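PDB 3QZ6: HpcH/HpaI aldolase from Desulfitobacterium hafniense, which belongs to the HpcH/HpaI aldolase and citrate lyase family and folds as a TIM barrel that pairs with a second copy of itself. Local coordinates for residues R176-D181 with E195-V200; F145-I150 with A230-W235; F92-P95 with E101-R104. All blocks are in the same frame, centred on the assembly; numbering follows the deposited sequence.

Interaction 1: residues R176-D181 with E195-V200; sequences RDLSND and ECYEKV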
# COMPACT_ATOMS: atom_id res chain seq x y z
N ARG A 176 -1.90 21.47 -7.56
CA ARG A 176 -2.49 21.14 -8.84
C ARG A 176 -3.65 22.07 -9.16
O ARG A 176 -3.71 22.65 -10.25
CB ARG A 176 -2.94 19.68 -8.89
CG ARG A 176 -3.50 19.25 -10.26
CD ARG A 176 -3.59 17.73 -10.36
NE ARG A 176 -2.26 17.14 -10.28
CZ ARG A 176 -1.98 15.98 -9.67
NH1 ARG A 176 -2.94 15.28 -9.10
NH2 ARG A 176 -0.73 15.53 -9.65
N ASP A 177 -4.58 22.22 -8.22
CA ASP A 177 -5.72 23.11 -8.43
C ASP A 177 -5.25 24.56 -8.55
O ASP A 177 -5.77 25.32 -9.37
CB ASP A 177 -6.76 22.99 -7.31
CG ASP A 177 -7.68 21.76 -7.48
OD1 ASP A 177 -8.20 21.53 -8.60
OD2 ASP A 177 -7.87 21.03 -6.50
N LEU A 178 -4.28 24.95 -7.73
CA LEU A 178 -3.79 26.33 -7.78
C LEU A 178 -3.17 26.61 -9.13
O LEU A 178 -3.46 27.64 -9.75
CB LEU A 178 -2.78 26.59 -6.67
CG LEU A 178 -2.19 28.01 -6.61
CD1 LEU A 178 -3.29 29.05 -6.36
CD2 LEU A 178 -1.13 28.08 -5.52
N SER A 179 -2.32 25.71 -9.61
CA SER A 179 -1.72 25.87 -10.93
C SER A 179 -2.82 25.94 -11.98
O SER A 179 -2.73 26.69 -12.94
CB SER A 179 -0.73 24.74 -11.24
OG SER A 179 -1.37 23.48 -11.33
N ASN A 180 -3.89 25.18 -11.77
CA ASN A 180 -5.02 25.24 -12.69
C ASN A 180 -5.65 26.62 -12.67
O ASN A 180 -5.98 27.17 -13.72
CB ASN A 180 -6.07 24.18 -12.39
CG ASN A 180 -7.09 24.02 -13.53
OD1 ASN A 180 -6.79 24.33 -14.69
ND2 ASN A 180 -8.27 23.53 -13.20
N ASP A 181 -5.82 27.18 -11.48
CA ASP A 181 -6.45 28.49 -11.35
C ASP A 181 -5.57 29.58 -11.96
O ASP A 181 -6.07 30.62 -12.36
CB ASP A 181 -6.76 28.82 -9.89
CG ASP A 181 -7.92 29.81 -9.75
OD1 ASP A 181 -8.93 29.65 -10.47
OD2 ASP A 181 -7.83 30.74 -8.94
N GLU A 195 5.25 32.39 -6.15
CA GLU A 195 4.83 33.74 -5.76
C GLU A 195 3.62 33.67 -4.84
O GLU A 195 3.56 34.35 -3.82
CB GLU A 195 4.48 34.59 -6.98
CG GLU A 195 5.67 35.05 -7.80
CD GLU A 195 5.24 35.85 -9.03
OE1 GLU A 195 4.20 36.55 -8.95
OE2 GLU A 195 5.93 35.76 -10.07
N CYS A 196 2.63 32.86 -5.23
CA CYS A 196 1.46 32.65 -4.39
C CYS A 196 1.85 32.12 -3.01
O CYS A 196 1.39 32.60 -1.98
CB CYS A 196 0.46 31.69 -5.05
SG CYS A 196 -0.35 32.34 -6.54
N TYR A 197 2.70 31.10 -2.99
CA TYR A 197 3.13 30.52 -1.72
C TYR A 197 3.70 31.60 -0.82
O TYR A 197 3.37 31.68 0.36
CB TYR A 197 4.20 29.45 -1.94
CG TYR A 197 3.75 28.22 -2.70
CD1 TYR A 197 2.40 27.91 -2.83
CD2 TYR A 197 4.68 27.35 -3.26
CE1 TYR A 197 1.99 26.77 -3.52
CE2 TYR A 197 4.29 26.22 -3.94
CZ TYR A 197 2.95 25.93 -4.07
OH TYR A 197 2.59 24.79 -4.76
N GLU A 198 4.58 32.43 -1.39
CA GLU A 198 5.24 33.48 -0.62
C GLU A 198 4.23 34.44 -0.02
O GLU A 198 4.35 34.82 1.14
CB GLU A 198 6.25 34.25 -1.49
CG GLU A 198 7.43 33.42 -2.01
CD GLU A 198 8.52 33.23 -0.96
OE1 GLU A 198 8.24 33.38 0.25
OE2 GLU A 198 9.68 32.94 -1.36
N LYS A 199 3.26 34.86 -0.83
CA LYS A 199 2.23 35.78 -0.37
C LYS A 199 1.47 35.18 0.79
O LYS A 199 1.19 35.84 1.78
CB LYS A 199 1.25 36.14 -1.49
CG LYS A 199 1.77 37.17 -2.47
CD LYS A 199 0.76 37.43 -3.58
CE LYS A 199 1.32 38.41 -4.61
NZ LYS A 199 0.43 38.53 -5.79
N VAL A 200 1.14 33.90 0.68
CA VAL A 200 0.38 33.25 1.74
C VAL A 200 1.23 33.11 3.01
O VAL A 200 0.74 33.32 4.12
CB VAL A 200 -0.16 31.87 1.30
CG1 VAL A 200 -0.75 31.13 2.51
CG2 VAL A 200 -1.19 32.06 0.19
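Leu178 reaches across from helix 175-181 and meets helix 191-207, and the contacts within about 4 Å are all made by its CD2 methyl. That methyl lies 3.9 Å from CE1 of Tyr197 and touches the adjacent residue too, Leu178 CD2 standing 4.0 Å from Cys196 CB. The torsions account for the choice of branch: with CG anti to the backbone N (chi1 -179°) and chi2 at 61°, the leucine is extended from its helix and CD2 is presented to the facing one. The cysteine thiol stands off both methyls, Cys196 SG being 4.4 Å from Leu178 CD1 and about as far from CD2. Tyr197 contributes the ring atom CE1. Its CG, anti to the carbonyl carbon (chi1 -65°), carries the ring far enough for CE1 to reach Leu178, the two side chains sliding past each other in opposite directions. The methyl approaches the ring obliquely, and with no hydrogen bond joining the segments, the contact is wholly apolar; it buries 108 Å² in total. The ring's orientation is further set by aromatic neighbours: Tyr194 and Phe213 meet it edge-to-face, and Phe173 packs against it with planes about 35° apart. Cys196 is also packed against Val156 and Leu182. All three touching residues are buried although the centre of the contact lies about 17 Å from the centre of the chain, as expected for the layer outside a barrel. Both helices belong to the chain that leads from strand 170-173 to strand 210-215, a beta-alpha-beta crossover of the kind from which TIM barrels are built.

Interaction 2: residues F145-I150 with A230-W235; sequences FIMAQI and AQMLLW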
# COMPACT_ATOMS: atom_id res chain seq x y z
N PHE A 145 -7.31 20.38 15.49
CA PHE A 145 -6.44 20.98 14.49
C PHE A 145 -7.21 21.35 13.22
O PHE A 145 -7.83 20.49 12.60
CB PHE A 145 -5.30 20.00 14.14
CG PHE A 145 -4.32 20.55 13.14
CD1 PHE A 145 -3.35 21.45 13.53
CD2 PHE A 145 -4.38 20.15 11.81
CE1 PHE A 145 -2.44 21.97 12.61
CE2 PHE A 145 -3.47 20.66 10.89
CZ PHE A 145 -2.51 21.57 11.29
N ILE A 146 -7.18 22.62 12.84
CA ILE A 146 -7.87 23.07 11.64
C ILE A 146 -6.88 23.67 10.66
O ILE A 146 -6.18 24.62 10.99
CB ILE A 146 -8.91 24.17 11.95
CG1 ILE A 146 -9.95 23.68 12.97
CG2 ILE A 146 -9.60 24.63 10.66
CD1 ILE A 146 -10.58 22.37 12.61
N MSE A 147 -6.82 23.13 9.44
CA MSE A 147 -5.86 23.63 8.47
C MSE A 147 -6.55 24.03 7.18
O MSE A 147 -7.32 23.25 6.62
CB MSE A 147 -4.78 22.58 8.20
CG MSE A 147 -3.76 23.01 7.16
SE MSE A 147 -2.15 21.90 7.19
CE MSE A 147 -2.95 20.23 6.54
N ALA A 148 -6.28 25.25 6.71
CA ALA A 148 -6.88 25.73 5.46
C ALA A 148 -6.01 25.37 4.26
O ALA A 148 -4.81 25.64 4.25
CB ALA A 148 -7.12 27.24 5.51
N GLN A 149 -6.60 24.75 3.25
CA GLN A 149 -5.87 24.49 2.03
C GLN A 149 -6.24 25.51 0.97
O GLN A 149 -7.41 25.71 0.67
CB GLN A 149 -6.12 23.07 1.51
CG GLN A 149 -5.41 22.82 0.19
CD GLN A 149 -6.03 21.68 -0.60
OE1 GLN A 149 -5.45 20.61 -0.71
NE2 GLN A 149 -7.21 21.93 -1.18
N ILE A 150 -5.23 26.17 0.41
CA ILE A 150 -5.42 27.26 -0.54
C ILE A 150 -5.19 26.78 -1.96
O ILE A 150 -4.13 26.23 -2.27
CB ILE A 150 -4.43 28.41 -0.25
CG1 ILE A 150 -4.58 28.93 1.19
CG2 ILE A 150 -4.58 29.52 -1.28
CD1 ILE A 150 -5.99 29.45 1.54
N ALA A 230 8.24 26.46 7.73
CA ALA A 230 7.05 25.62 7.66
C ALA A 230 7.19 24.44 8.62
O ALA A 230 8.16 23.69 8.54
CB ALA A 230 6.87 25.11 6.25
N GLN A 231 6.22 24.26 9.52
CA GLN A 231 6.24 23.12 10.44
C GLN A 231 5.40 21.93 9.96
O GLN A 231 5.69 20.78 10.32
CB GLN A 231 5.75 23.53 11.82
CG GLN A 231 6.56 24.58 12.54
CD GLN A 231 5.91 24.98 13.85
OE1 GLN A 231 5.29 26.03 13.95
NE2 GLN A 231 6.03 24.11 14.86
N MSE A 232 4.36 22.20 9.18
CA MSE A 232 3.49 21.13 8.69
C MSE A 232 3.98 20.63 7.34
O MSE A 232 3.66 21.21 6.30
CB MSE A 232 2.04 21.60 8.57
CG MSE A 232 1.27 21.58 9.88
SE MSE A 232 0.97 19.77 10.58
CE MSE A 232 -0.29 19.10 9.25
N LEU A 233 4.74 19.54 7.35
CA LEU A 233 5.34 19.04 6.13
C LEU A 233 4.58 17.82 5.65
O LEU A 233 4.49 16.82 6.36
CB LEU A 233 6.81 18.68 6.38
CG LEU A 233 7.61 19.80 7.06
CD1 LEU A 233 9.02 19.33 7.40
CD2 LEU A 233 7.64 21.05 6.18
N LEU A 234 4.03 17.91 4.44
CA LEU A 234 3.19 16.87 3.87
C LEU A 234 3.82 16.35 2.58
O LEU A 234 3.90 17.08 1.59
CB LEU A 234 1.81 17.44 3.56
CG LEU A 234 0.78 16.44 3.03
CD1 LEU A 234 0.55 15.35 4.07
CD2 LEU A 234 -0.54 17.14 2.69
N TRP A 235 4.27 15.10 2.59
CA TRP A 235 5.04 14.57 1.46
C TRP A 235 4.40 13.34 0.85
O TRP A 235 4.17 12.34 1.53
CB TRP A 235 6.48 14.25 1.88
CG TRP A 235 7.20 13.41 0.87
CD1 TRP A 235 7.63 13.81 -0.37
CD2 TRP A 235 7.56 12.03 1.00
NE1 TRP A 235 8.23 12.75 -1.02
CE2 TRP A 235 8.20 11.65 -0.20
CE3 TRP A 235 7.40 11.08 2.00
CZ2 TRP A 235 8.67 10.36 -0.41
CZ3 TRP A 235 7.88 9.80 1.79
CH2 TRP A 235 8.51 9.46 0.60
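Met232 points its side chain into the interior of the TIM barrel and meets Phe145 and Met147 there, both on strand 145-150. Strands 145-150 and 232-237 are not neighbours in the sheet, and the nearest CA atoms, of Met147 and Met232, are 9.7 Å apart, so the contact spans the barrel interior through side chains alone. Met232, modelled as selenomethionine like Met147, forms a Met-aromatic contact: its SE lies obliquely, 4.8 Å from the centroid of the Phe145 ring and 46° off the ring normal. Its methyl makes the shortest approaches, Met232 CE being 3.9 Å from Phe145 CZ and equally far from CE2 of that ring, while Met232 CG and SE both border Phe145 CZ at 4.0 Å. A chain bent at chi2 (-67°) and again at chi3 brings this methyl against both the phenyl group and Met147, whose SE lies 3.9 Å from Met232 CE. In the next shell, Ala170 packs against both Phe145 and Met147, Ile42 and Ile172 touch Met147, and Tyr40 with Val210 borders Met232. Farther out, backbone hydrogen bonds from Phe145 and Met147 to Phe92 fix strand 145-150 against its neighbour. Along the other strand, Trp235 stacks on Tyr245 of the second subunit, linking this wall to the dimer interface. Phe145 opens its strand and Met232 lies near the start of its own, placing the cluster toward the N-terminal ends of the parallel strands. There the two methionine side chains also meet methyl to methyl, Met147 CE 4.0 Å from Met232 CE.

Interaction 3: residues F92-P95 with E101-R104; sequences FMIP and ETMR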
# COMPACT_ATOMS: atom_id res chain seq x y z
N PHE A 92 -8.69 18.48 10.56
CA PHE A 92 -9.05 18.52 9.15
C PHE A 92 -8.12 19.34 8.28
O PHE A 92 -7.51 20.31 8.73
CB PHE A 92 -10.45 19.13 9.01
CG PHE A 92 -11.48 18.42 9.80
CD1 PHE A 92 -11.94 17.17 9.40
CD2 PHE A 92 -11.99 18.98 10.97
CE1 PHE A 92 -12.89 16.49 10.14
CE2 PHE A 92 -12.93 18.31 11.72
CZ PHE A 92 -13.39 17.07 11.31
N MSE A 93 -8.02 18.93 7.02
CA MSE A 93 -7.57 19.84 5.99
C MSE A 93 -8.81 20.20 5.19
O MSE A 93 -9.47 19.33 4.63
CB MSE A 93 -6.54 19.17 5.09
CG MSE A 93 -6.06 20.06 3.94
SE MSE A 93 -4.53 19.28 2.97
CE MSE A 93 -5.43 17.78 2.20
N ILE A 94 -9.15 21.49 5.19
CA ILE A 94 -10.33 21.97 4.48
C ILE A 94 -9.90 22.41 3.08
O ILE A 94 -9.08 23.32 2.93
CB ILE A 94 -10.96 23.19 5.21
CG1 ILE A 94 -11.21 22.85 6.69
CG2 ILE A 94 -12.26 23.61 4.52
CD1 ILE A 94 -12.14 21.65 6.88
N PRO A 95 -10.46 21.78 2.04
CA PRO A 95 -9.95 22.04 0.68
C PRO A 95 -10.54 23.29 0.05
O PRO A 95 -11.65 23.68 0.40
CB PRO A 95 -10.43 20.80 -0.10
CG PRO A 95 -11.73 20.42 0.60
CD PRO A 95 -11.48 20.71 2.07
N GLU A 101 -15.61 33.05 5.83
CA GLU A 101 -16.84 32.40 6.25
C GLU A 101 -16.69 30.88 6.34
O GLU A 101 -17.19 30.26 7.27
CB GLU A 101 -18.01 32.78 5.33
CG GLU A 101 -19.33 32.12 5.74
CD GLU A 101 -19.67 32.32 7.22
OE1 GLU A 101 -19.50 33.46 7.73
OE2 GLU A 101 -20.11 31.34 7.87
N THR A 102 -15.99 30.29 5.39
CA THR A 102 -15.76 28.84 5.41
C THR A 102 -15.02 28.44 6.68
O THR A 102 -15.33 27.43 7.29
CB THR A 102 -14.97 28.40 4.17
OG1 THR A 102 -15.75 28.65 3.00
CG2 THR A 102 -14.64 26.91 4.25
N MSE A 103 -14.02 29.23 7.05
CA MSE A 103 -13.27 28.97 8.27
C MSE A 103 -14.12 29.19 9.52
O MSE A 103 -14.04 28.41 10.48
CB MSE A 103 -12.02 29.84 8.33
CG MSE A 103 -10.96 29.48 7.31
SE MSE A 103 -10.36 27.61 7.48
CE MSE A 103 -11.46 26.83 6.21
N ARG A 104 -14.93 30.25 9.52
CA ARG A 104 -15.79 30.48 10.68
C ARG A 104 -16.73 29.30 10.89
O ARG A 104 -16.93 28.86 12.02
CB ARG A 104 -16.58 31.78 10.54
CG ARG A 104 -15.73 33.03 10.80
CD ARG A 104 -16.59 34.28 10.98
NE ARG A 104 -17.14 34.75 9.72
CZ ARG A 104 -16.54 35.64 8.93
NH1 ARG A 104 -17.11 36.00 7.79
NH2 ARG A 104 -15.37 36.15 9.29
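Ile94 packs against Met103 and Thr102, and its side chain can be followed outward from the strand. CB itself already meets the helix, Ile94 CB lying 3.8 Å from the CE methyl of Met103, a selenomethionine in the model. At the branch point the two arms part. CG2, anti to the backbone N, makes the closest approach, with Ile94 CG2 3.7 Å from Met103 CE; the same methyl brushes the preceding residue, Thr102, Ile94 CG2 to Thr102 CG2 being 4.1 Å. CG1, the other arm, is anti to the carbonyl carbon (chi1 -52°) and lies 4.0 Å from the same methyl, Met103 CE. At the tip the side chain draws off again, Ile94 CD1 standing 5.3 Å from Met103 CE, farther than CG1. Met103 delivers CE to this place by bending at chi2 (-58°) and chi3, which turns its tip from the helix toward the strand. No hydrogen bond crosses the contact. Ile94 is further bordered by Ile73 and Val76, while Met103 reaches Val97 and Ala148, so helix 100-110 lies on the outer face of strands 91-94 and 145-150.

Overall arrangement
All three contacts belong to one eight-stranded parallel barrel, and they sample different layers of it. Interaction 3 comes first along the chain and joins strand 91-94 to the helix that follows it; interaction 2 spans the barrel interior, and the chain between its two segments includes all of interaction 1, which packs helix on helix outside. Interactions 2 and 3, with centres 12 Å apart, are coupled directly through neighbouring strands: Gln149 N lies 2.9 Å from Ile94 O, a probable hydrogen bond. Interaction 1 touches neither, its centre 14 Å from that of interaction 2 and 17 Å from that of interaction 3. The three contacts thus represent the interior, the strand-helix layer and the helix-helix layer.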